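Side-chain contacts in hypothetical protein lpg0944 (Legionella pneumophila subsp. pneumophila str. Philadelphia 1, PDB 4RXV), which is of unknown function but contains, in this N-terminal fragment, a RavJ-type peptidase domain of the papain-like clan, suggesting a protease-like activity: residues Ser55-Pro58 and Pro59-Gln62; Ala81-Arg84 and Asn85-Ser88; Glu16-Gln19 and Lys20-Val23. One frame throughout, in Å; residues are numbered along the deposited sequence.

Contact 1 (Ser55-Pro58 and Pro59-Gln62); sequences SRTP and PFSQ
F60 lies alongside the residues that lead into its own helix, and T57 O is the atom it meets most. Its CB lies 3.4 Å from T57 O and 3.8 Å from S55 O. CG points beside the backbone N (chi1 -54°), which lays the ring alongside the T57 side chain, both running the same way. T57 O then sits at the ring edge near its plane, and CD2 also comes to 3.7 Å from T57 OG1, a hydroxyl hydrogen-bonded to L54 O. Farther out the ring leaves this turn, meeting F90 and W63 edge to face and resting on V97 and V99. T57 O also takes the N-H of S61 in a fairly straight bond (N to O 3.0 Å, 164° at the hydrogen), arriving from above the carbonyl plane. The S61 hydroxyl is joined to the R56 carbonyl through water 1, which lies 2.8 Å from S61 OG and donates to R56 O. On the outer side Q62, bent at chi2, brings OE1 to 3.3 Å from P58 CB, the two side chains crossing at a slant. A cis peptide links P58 to P59 just before the helix. One carbonyl thus serves both the first turn of helix 60-64 and the edge of a buried ring, while on the more exposed side a water bridges the S61 hydroxyl to the backbone.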
loop_
_atom_site.group_PDB
_atom_site.type_symbol
_atom_site.label_atom_id
_atom_site.label_comp_id
_atom_site.label_asym_id
_atom_site.label_seq_id
_atom_site.Cartn_x
_atom_site.Cartn_y
_atom_site.Cartn_z
ATOM N N SER A 55 20.078 -7.010 -7.507
ATOM C CA SER A 55 18.666 -7.387 -7.445
ATOM C C SER A 55 18.463 -8.877 -7.203
ATOM O O SER A 55 17.354 -9.320 -6.890
ATOM C CB SER A 55 17.943 -6.992 -8.729
ATOM O OG SER A 55 18.367 -7.788 -9.807
ATOM N N ARG A 56 19.526 -9.657 -7.377
ATOM C CA ARG A 56 19.435 -11.091 -7.187
ATOM C C ARG A 56 20.117 -11.498 -5.895
ATOM O O ARG A 56 20.630 -12.601 -5.792
ATOM C CB ARG A 56 20.042 -11.803 -8.391
ATOM C CG ARG A 56 19.226 -11.591 -9.660
ATOM C CD ARG A 56 19.862 -10.568 -10.588
ATOM N NE ARG A 56 18.970 -10.237 -11.698
ATOM C CZ ARG A 56 18.657 -11.073 -12.686
ATOM N NH1 ARG A 56 19.157 -12.305 -12.719
ATOM N NH2 ARG A 56 17.835 -10.676 -13.648
ATOM N N THR A 57 20.145 -10.583 -4.930
ATOM C CA THR A 57 20.606 -10.853 -3.569
ATOM C C THR A 57 19.445 -10.607 -2.590
ATOM O O THR A 57 18.535 -9.826 -2.883
ATOM C CB THR A 57 21.803 -9.942 -3.201
ATOM O OG1 THR A 57 21.387 -8.568 -3.171
ATOM C CG2 THR A 57 22.951 -10.118 -4.193
ATOM N N PRO A 58 19.465 -11.277 -1.421
ATOM C CA PRO A 58 18.414 -10.988 -0.437
ATOM C C PRO A 58 18.633 -9.611 0.191
ATOM O O PRO A 58 19.792 -9.226 0.402
ATOM C CB PRO A 58 18.596 -12.089 0.617
ATOM C CG PRO A 58 19.427 -13.140 -0.020
ATOM C CD PRO A 58 20.293 -12.428 -1.018
ATOM N N PRO A 59 17.552 -8.890 0.531
ATOM C CA PRO A 59 16.146 -9.306 0.450
ATOM C C PRO A 59 15.491 -8.967 -0.891
ATOM O O PRO A 59 14.325 -9.298 -1.087
ATOM C CB PRO A 59 15.491 -8.473 1.550
ATOM C CG PRO A 59 16.254 -7.185 1.510
ATOM C CD PRO A 59 17.688 -7.585 1.200
ATOM N N PHE A 60 16.220 -8.293 -1.782
ATOM C CA PHE A 60 15.661 -7.846 -3.051
ATOM C C PHE A 60 15.035 -8.986 -3.846
ATOM O O PHE A 60 13.941 -8.835 -4.407
ATOM C CB PHE A 60 16.732 -7.121 -3.870
ATOM C CG PHE A 60 17.369 -6.009 -3.107
ATOM C CD1 PHE A 60 16.698 -4.812 -2.910
ATOM C CD2 PHE A 60 18.601 -6.194 -2.494
ATOM C CE1 PHE A 60 17.267 -3.813 -2.148
ATOM C CE2 PHE A 60 19.167 -5.198 -1.750
ATOM C CZ PHE A 60 18.502 -4.007 -1.575
ATOM N N SER A 61 15.726 -10.126 -3.900
ATOM C CA SER A 61 15.213 -11.311 -4.582
ATOM C C SER A 61 13.801 -11.674 -4.112
ATOM O O SER A 61 12.923 -11.997 -4.926
ATOM C CB SER A 61 16.131 -12.521 -4.311
ATOM O OG SER A 61 17.376 -12.436 -4.969
ATOM N N GLN A 62 13.602 -11.661 -2.800
ATOM C CA GLN A 62 12.336 -12.058 -2.207
ATOM C C GLN A 62 11.276 -10.957 -2.378
ATOM O O GLN A 62 10.096 -11.242 -2.668
ATOM C CB GLN A 62 12.514 -12.405 -0.726
ATOM C CG GLN A 62 13.315 -13.682 -0.438
ATOM C CD GLN A 62 14.812 -13.557 -0.714
ATOM O OE1 GLN A 62 15.448 -12.537 -0.402
ATOM N NE2 GLN A 62 15.379 -14.600 -1.304
HETATM O O HOH W 1 19.078 -14.222 -3.644
#

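Contact 2 (Ala81-Arg84 and Asn85-Ser88); sequences AQQR and NKKS
N85 packs back onto the last turn of helix 74-84, and this is the tight half of the contact. The turn of the chain puts its CB 3.5 Å from A81 O, and chi1 of -80°, with CG beside the backbone N, brings CG equally near that oxygen. The N85 N-H is shared: it gives a weak bond to A81 O (3.1 Å) and a bent one to Q82 O (3.3 Å, 136° at the hydrogen), that donor well above the Q82 carbonyl plane. The amide itself works outward from the turn: ND2 donates to E16 OE1, while OD1 accepts from H108 NE2 and R98 NH1, so three partners fix its rotation. R84, on a different side of the turn, makes a cation-pi contact with F80 and leans on W63 and H108. The looser half is Q83 with K86, two exposed side chains lying side by side. K86 N reaches Q83 O only weakly (3.4 Å). Q83 OE1 lies 3.1 Å from K86 CE, yet the bend at chi4 leaves NZ at 4.1 Å, so the amide oxygen meets the methylene next to the ammonium rather than the ammonium itself. The chemistry is therefore lopsided: a divided backbone bond and a three-way amide grip hold the inner side, whereas the outer glutamine-lysine pair, without a direct bond between its polar ends, probably adds little rigidity.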
loop_
_atom_site.group_PDB
_atom_site.type_symbol
_atom_site.label_atom_id
_atom_site.label_comp_id
_atom_site.label_asym_id
_atom_site.label_seq_id
_atom_site.Cartn_x
_atom_site.Cartn_y
_atom_site.Cartn_z
ATOM N N ALA A 81 6.627 -2.110 6.624
ATOM C CA ALA A 81 7.018 -0.766 6.210
ATOM C C ALA A 81 8.445 -0.444 6.653
ATOM O O ALA A 81 9.238 0.122 5.887
ATOM C CB ALA A 81 6.065 0.244 6.770
ATOM N N GLN A 82 8.783 -0.795 7.889
ATOM C CA GLN A 82 10.106 -0.529 8.400
ATOM C C GLN A 82 11.180 -1.227 7.559
ATOM O O GLN A 82 12.205 -0.631 7.207
ATOM C CB GLN A 82 10.184 -1.000 9.841
ATOM C CG GLN A 82 11.368 -0.516 10.597
ATOM C CD GLN A 82 11.080 -0.543 12.065
ATOM O OE1 GLN A 82 11.071 0.493 12.736
ATOM N NE2 GLN A 82 10.778 -1.726 12.570
ATOM N N GLN A 83 10.964 -2.496 7.264
ATOM C CA GLN A 83 11.952 -3.285 6.545
ATOM C C GLN A 83 12.127 -2.804 5.118
ATOM O O GLN A 83 13.250 -2.755 4.615
ATOM C CB GLN A 83 11.531 -4.736 6.531
ATOM C CG GLN A 83 11.667 -5.410 7.869
ATOM C CD GLN A 83 13.079 -5.299 8.435
ATOM O OE1 GLN A 83 13.281 -4.806 9.551
ATOM N NE2 GLN A 83 14.064 -5.740 7.658
ATOM N N ARG A 84 11.036 -2.419 4.467
ATOM C CA ARG A 84 11.140 -1.965 3.087
ATOM C C ARG A 84 11.768 -0.592 2.976
ATOM O O ARG A 84 12.225 -0.236 1.903
ATOM C CB ARG A 84 9.760 -1.915 2.425
ATOM C CG ARG A 84 8.956 -3.191 2.352
ATOM C CD ARG A 84 9.665 -4.235 1.598
ATOM N NE ARG A 84 9.027 -5.571 1.596
ATOM C CZ ARG A 84 8.928 -6.375 2.652
ATOM N NH1 ARG A 84 9.280 -5.959 3.865
ATOM N NH2 ARG A 84 8.437 -7.602 2.500
ATOM N N ASN A 85 11.801 0.179 4.063
ATOM C CA ASN A 85 12.394 1.521 4.066
ATOM C C ASN A 85 13.860 1.537 4.476
ATOM O O ASN A 85 14.487 2.591 4.520
ATOM C CB ASN A 85 11.616 2.461 4.979
ATOM C CG ASN A 85 10.358 2.998 4.324
ATOM O OD1 ASN A 85 9.998 2.647 3.194
ATOM N ND2 ASN A 85 9.687 3.872 5.036
ATOM N N LYS A 86 14.433 0.385 4.766
ATOM C CA LYS A 86 15.858 0.331 5.035
ATOM C C LYS A 86 16.665 0.654 3.771
ATOM O O LYS A 86 16.384 0.149 2.683
ATOM C CB LYS A 86 16.236 -1.031 5.611
ATOM C CG LYS A 86 15.641 -1.231 6.989
ATOM C CD LYS A 86 16.121 -2.507 7.663
ATOM C CE LYS A 86 15.476 -2.683 9.041
ATOM N NZ LYS A 86 15.688 -1.517 9.946
ATOM N N LYS A 87 17.656 1.529 3.919
ATOM C CA LYS A 87 18.518 1.887 2.808
ATOM C C LYS A 87 19.780 1.063 2.875
ATOM O O LYS A 87 20.454 1.025 3.882
ATOM C CB LYS A 87 18.869 3.371 2.826
ATOM C CG LYS A 87 17.662 4.267 2.640
ATOM C CD LYS A 87 18.066 5.721 2.722
ATOM C CE LYS A 87 16.851 6.634 2.697
ATOM N NZ LYS A 87 17.256 8.062 2.757
ATOM N N SER A 88 20.087 0.388 1.783
ATOM C CA SER A 88 21.314 -0.368 1.702
ATOM C C SER A 88 22.201 0.294 0.681
ATOM O O SER A 88 21.910 1.392 0.198
ATOM C CB SER A 88 21.040 -1.809 1.280
ATOM O OG SER A 88 20.773 -1.878 -0.108
#

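Contact 3 (Glu16-Gln19 and Lys20-Val23); sequences EQYQ and KFVV
Y18 and F21 run side by side, three residues apart, and supply the apolar contact: F21 CE1 comes to the edge of the Y18 ring, near its plane, 3.9 Å from Y18 CD1. E16 CB lies over one face of the tyrosine ring, toward its rim. Two backbone hydrogen bonds make the tight turn that carries them, K20 N to Q17 O at 3.0 Å and F21 N to Y18 O at 3.2 Å, both i to i+3 as in a 3-10 helix. The polar side chains gather apart from the rings. Q19 NE2 donates to Q17 OE1 at 2.6 Å, a short but bent bond (137° at the hydrogen) in which the oxygen is tilted out of the Q19 amide plane. A chi1 of 77° and a bend at chi2 bring that amide alongside K20, whose CE lies 3.3 Å from Q19 NE2; water 2 joins NE2 to K20 NZ by weak bonds. The turn carries the chain from helix 6-14 into strand 22-23, which pairs through V22 with strand 95-100. Y18 OH bonds to H108 and S109 of helix 105-114, F105 meets both aromatic rings, V175 of helix 172-176 touches Y18 and Q19, and helix 37-50 packs on V22.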
loop_
_atom_site.group_PDB
_atom_site.type_symbol
_atom_site.label_atom_id
_atom_site.label_comp_id
_atom_site.label_asym_id
_atom_site.label_seq_id
_atom_site.Cartn_x
_atom_site.Cartn_y
_atom_site.Cartn_z
ATOM N N GLU A 16 6.208 8.937 2.014
ATOM C CA GLU A 16 6.863 7.682 1.724
ATOM C C GLU A 16 7.454 7.616 0.325
ATOM O O GLU A 16 8.208 6.702 0.030
ATOM C CB GLU A 16 5.897 6.509 1.958
ATOM C CG GLU A 16 5.491 6.404 3.407
ATOM C CD GLU A 16 6.697 6.280 4.315
ATOM O OE1 GLU A 16 7.407 5.262 4.231
ATOM O OE2 GLU A 16 6.952 7.204 5.105
ATOM N N GLN A 17 7.111 8.577 -0.517
ATOM C CA GLN A 17 7.650 8.654 -1.888
ATOM C C GLN A 17 7.474 7.314 -2.619
ATOM O O GLN A 17 8.418 6.763 -3.211
ATOM C CB GLN A 17 9.106 9.115 -1.886
ATOM C CG GLN A 17 9.250 10.532 -1.318
ATOM C CD GLN A 17 8.542 11.582 -2.175
ATOM O OE1 GLN A 17 8.885 11.737 -3.343
ATOM N NE2 GLN A 17 7.635 12.354 -1.585
ATOM N N TYR A 18 6.248 6.816 -2.628
ATOM C CA TYR A 18 5.957 5.511 -3.231
ATOM C C TYR A 18 6.277 5.478 -4.729
ATOM O O TYR A 18 6.572 4.413 -5.268
ATOM C CB TYR A 18 4.504 5.161 -2.984
ATOM C CG TYR A 18 4.191 4.775 -1.549
ATOM C CD1 TYR A 18 4.904 3.785 -0.907
ATOM C CD2 TYR A 18 3.139 5.363 -0.855
ATOM C CE1 TYR A 18 4.592 3.378 0.383
ATOM C CE2 TYR A 18 2.826 4.979 0.436
ATOM C CZ TYR A 18 3.552 3.973 1.059
ATOM O OH TYR A 18 3.168 3.586 2.320
ATOM N N GLN A 19 6.216 6.634 -5.390
ATOM C CA GLN A 19 6.533 6.694 -6.801
ATOM C C GLN A 19 7.986 6.355 -7.115
ATOM O O GLN A 19 8.320 6.095 -8.269
ATOM C CB GLN A 19 6.168 8.052 -7.394
ATOM C CG GLN A 19 7.092 9.215 -7.109
ATOM C CD GLN A 19 6.976 9.813 -5.740
ATOM O OE1 GLN A 19 6.272 9.324 -4.853
ATOM N NE2 GLN A 19 7.703 10.900 -5.549
ATOM N N LYS A 20 8.836 6.366 -6.113
ATOM C CA LYS A 20 10.257 6.089 -6.287
ATOM C C LYS A 20 10.620 4.633 -6.100
ATOM O O LYS A 20 11.747 4.241 -6.378
ATOM C CB LYS A 20 11.101 6.984 -5.353
ATOM C CG LYS A 20 10.823 8.463 -5.472
ATOM C CD LYS A 20 11.108 9.058 -6.801
ATOM C CE LYS A 20 10.773 10.543 -6.785
ATOM N NZ LYS A 20 10.896 11.336 -7.992
ATOM N N PHE A 21 9.673 3.803 -5.664
ATOM C CA PHE A 21 9.973 2.384 -5.510
ATOM C C PHE A 21 10.307 1.749 -6.853
ATOM O O PHE A 21 9.807 2.163 -7.903
ATOM C CB PHE A 21 8.746 1.630 -4.988
ATOM C CG PHE A 21 8.708 1.439 -3.495
ATOM C CD1 PHE A 21 8.530 2.500 -2.629
ATOM C CD2 PHE A 21 8.834 0.155 -2.957
ATOM C CE1 PHE A 21 8.446 2.273 -1.281
ATOM C CE2 PHE A 21 8.756 -0.053 -1.603
ATOM C CZ PHE A 21 8.558 0.991 -0.774
ATOM N N VAL A 22 11.103 0.694 -6.807
ATOM C CA VAL A 22 11.147 -0.268 -7.888
ATOM C C VAL A 22 9.881 -1.117 -7.787
ATOM O O VAL A 22 9.609 -1.728 -6.760
ATOM C CB VAL A 22 12.400 -1.155 -7.793
ATOM C CG1 VAL A 22 12.321 -2.300 -8.799
ATOM C CG2 VAL A 22 13.656 -0.339 -8.002
ATOM N N VAL A 23 9.113 -1.138 -8.865
ATOM C CA VAL A 23 7.883 -1.908 -8.954
ATOM C C VAL A 23 8.247 -3.137 -9.806
ATOM O O VAL A 23 8.348 -3.062 -11.042
ATOM C CB VAL A 23 6.729 -1.102 -9.569
ATOM C CG1 VAL A 23 5.491 -1.935 -9.645
ATOM C CG2 VAL A 23 6.467 0.141 -8.742
HETATM O O HOH W 2 7.653 12.471 -8.410
#

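In the fold
Along the chain contact 3 comes first, then contact 1, then contact 2, one after another without interleaving, and all lie in the RavJ peptidase region. Each marks a change of backbone: loop to strand 22-23, loop to helix 60-64, helix 74-84 to loop. Contact 2 is the spatial link. Its centre is about 12 Å from that of contact 3, which it touches through N85 and E16, and about 13 Å from that of contact 1, which it touches by packing of S88 on F60. Contacts 1 and 3, with centres about 17 Å apart, do not touch. All three nevertheless send side chains to strand 95-100 of the small mixed sheet: F60 to V97, N85 to R98 and F21 to R98.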